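TIGR00266 family protein (Pseudomonas aeruginosa, PDB 1YOX) is of unknown function but belongs to the AIM24 family, named for mitochondrial biogenesis, and has a mostly beta-strand fold of the cupin clan. Local coordinates at residues E23-E28 / Q85-V90. Numbering follows the deposited sequence.
Sequences ELDPGE and QGKQHV
L24 O is met by two groups of K87-Q88: Q88 N gives it a nearly straight hydrogen bond of 2.9 Å (178° at the hydrogen), and the CA-H of K87 approaches it as well. The return bond, L24 N to Q88 O at 2.7 Å, completes an antiparallel hydrogen-bonded pair. One residue along, E23 and H89 form a non-hydrogen-bonded pair, and on their face of the sheet the E23 side chain meets both H89 and K87. With CG anti to the backbone N (chi1 -179°) and the chain extended beyond it, E23 runs beside the imidazole; OE1 lies at the ring edge, 3.0 Å from H89 CE1, with the carboxylate turned 78° against the ring. Its other oxygen, OE2, forms a salt bridge to K87 NZ at 3.4 Å, and the lysine methylenes CD and CE pass close against the same carboxylate. On the other face L24 CD2 meets V90 CG2 at 3.8 Å; V90 also packs on M37, M40, I44 and F80. The Q88 side chain, bent at chi2, leads away, and its OE1 is hydrogen-bonded with T41 OG1. Pairing ends at the type II turn D25-E28, where E28 OE1 accepts D25 N from above its carboxylate plane and P26 CG rests on the Q85 carbonyl group. The contact thus joins neighbouring strands of a four-stranded antiparallel sheet, where strand 19-24 ends and strand 88-92 begins. With the K87 ammonium bridged to OE2, the E23 carboxylate is probably favoured as the anion, so a charged group beside H89 on one face backs L24-V90 apolar packing and the Q88 amide on the other.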
loop_
_atom_site.group_PDB
_atom_site.type_symbol
_atom_site.label_atom_id
_atom_site.label_comp_id
_atom_site.label_asym_id
_atom_site.label_seq_id
_atom_site.Cartn_x
_atom_site.Cartn_y
_atom_site.Cartn_z
ATOM N N GLU C 23 18.913 15.860 -1.479
ATOM C CA GLU C 23 19.538 17.000 -2.140
ATOM C C GLU C 23 21.058 16.868 -2.029
ATOM O O GLU C 23 21.603 16.868 -0.928
ATOM C CB GLU C 23 19.052 18.296 -1.491
ATOM C CG GLU C 23 19.626 19.552 -2.131
ATOM C CD GLU C 23 18.929 20.790 -1.644
ATOM O OE1 GLU C 23 17.791 21.044 -2.112
ATOM O OE2 GLU C 23 19.505 21.494 -0.775
ATOM N N LEU C 24 21.716 16.736 -3.173
ATOM C CA LEU C 24 23.167 16.564 -3.250
ATOM C C LEU C 24 23.864 17.870 -3.662
ATOM O O LEU C 24 23.579 18.392 -4.736
ATOM C CB LEU C 24 23.493 15.474 -4.291
ATOM C CG LEU C 24 23.738 13.987 -3.943
ATOM C CD1 LEU C 24 23.157 13.551 -2.616
ATOM C CD2 LEU C 24 23.348 13.044 -5.046
ATOM N N ASP C 25 24.765 18.399 -2.814
ATOM C CA ASP C 25 25.703 19.460 -3.251
ATOM C C ASP C 25 26.800 18.896 -4.163
ATOM O O ASP C 25 27.002 17.665 -4.205
ATOM C CB ASP C 25 26.269 20.221 -2.060
ATOM C CG ASP C 25 25.169 20.854 -1.210
ATOM O OD1 ASP C 25 24.191 21.386 -1.791
ATOM O OD2 ASP C 25 25.261 20.789 0.039
ATOM N N PRO C 26 27.474 19.765 -4.963
ATOM C CA PRO C 26 28.503 19.240 -5.856
ATOM C C PRO C 26 29.527 18.395 -5.104
ATOM O O PRO C 26 29.946 18.768 -4.013
ATOM C CB PRO C 26 29.151 20.505 -6.407
ATOM C CG PRO C 26 28.048 21.485 -6.417
ATOM C CD PRO C 26 27.297 21.221 -5.148
ATOM N N GLY C 27 29.878 17.244 -5.668
ATOM C CA GLY C 27 30.810 16.317 -5.026
ATOM C C GLY C 27 30.203 15.381 -3.988
ATOM O O GLY C 27 30.885 14.456 -3.572
ATOM N N GLU C 28 28.937 15.597 -3.581
ATOM C CA GLU C 28 28.296 14.805 -2.495
ATOM C C GLU C 28 27.705 13.463 -2.961
ATOM O O GLU C 28 27.395 13.281 -4.135
ATOM C CB GLU C 28 27.211 15.616 -1.767
ATOM C CG GLU C 28 27.716 16.802 -0.944
ATOM C CD GLU C 28 26.655 17.325 0.029
ATOM O OE1 GLU C 28 25.441 17.197 -0.264
ATOM O OE2 GLU C 28 27.031 17.855 1.102
ATOM N N GLN C 85 27.631 21.379 -10.766
ATOM C CA GLN C 85 28.190 22.634 -10.237
ATOM C C GLN C 85 27.247 23.313 -9.254
ATOM O O GLN C 85 27.649 24.246 -8.564
ATOM C CB GLN C 85 28.452 23.640 -11.370
ATOM C CG GLN C 85 28.753 23.054 -12.735
ATOM C CD GLN C 85 30.039 22.275 -12.744
ATOM O OE1 GLN C 85 30.197 21.314 -13.524
ATOM N NE2 GLN C 85 30.992 22.689 -11.875
ATOM N N GLY C 86 25.983 22.879 -9.265
ATOM C CA GLY C 86 24.975 23.306 -8.328
ATOM C C GLY C 86 24.251 22.120 -7.706
ATOM O O GLY C 86 24.598 20.958 -7.954
ATOM N N LYS C 87 23.235 22.428 -6.904
ATOM C CA LYS C 87 22.405 21.430 -6.228
ATOM C C LYS C 87 21.726 20.454 -7.193
ATOM O O LYS C 87 21.082 20.885 -8.172
ATOM C CB LYS C 87 21.292 22.115 -5.426
ATOM C CG LYS C 87 21.664 22.503 -4.026
ATOM C CD LYS C 87 20.517 23.289 -3.368
ATOM C CE LYS C 87 21.014 24.001 -2.104
ATOM N NZ LYS C 87 19.933 24.775 -1.432
ATOM N N GLN C 88 21.831 19.159 -6.883
ATOM C CA GLN C 88 21.112 18.144 -7.629
ATOM C C GLN C 88 20.285 17.259 -6.693
ATOM O O GLN C 88 20.453 17.273 -5.465
ATOM C CB GLN C 88 22.074 17.289 -8.446
ATOM C CG GLN C 88 22.929 18.027 -9.470
ATOM C CD GLN C 88 22.139 18.548 -10.648
ATOM O OE1 GLN C 88 21.226 17.894 -11.132
ATOM N NE2 GLN C 88 22.492 19.748 -11.121
ATOM N N HIS C 89 19.393 16.471 -7.277
ATOM C CA HIS C 89 18.451 15.703 -6.492
ATOM C C HIS C 89 18.303 14.280 -7.021
ATOM O O HIS C 89 18.385 14.044 -8.247
ATOM C CB HIS C 89 17.098 16.403 -6.466
ATOM C CG HIS C 89 17.158 17.814 -5.973
ATOM N ND1 HIS C 89 16.910 18.162 -4.659
ATOM C CD2 HIS C 89 17.418 18.973 -6.628
ATOM C CE1 HIS C 89 17.030 19.472 -4.527
ATOM N NE2 HIS C 89 17.340 19.985 -5.706
ATOM N N VAL C 90 18.092 13.347 -6.085
ATOM C CA VAL C 90 17.729 11.955 -6.380
ATOM C C VAL C 90 16.715 11.505 -5.330
ATOM O O VAL C 90 16.965 11.684 -4.151
ATOM C CB VAL C 90 18.919 10.973 -6.220
ATOM C CG1 VAL C 90 18.648 9.671 -6.961
ATOM C CG2 VAL C 90 20.227 11.573 -6.643
#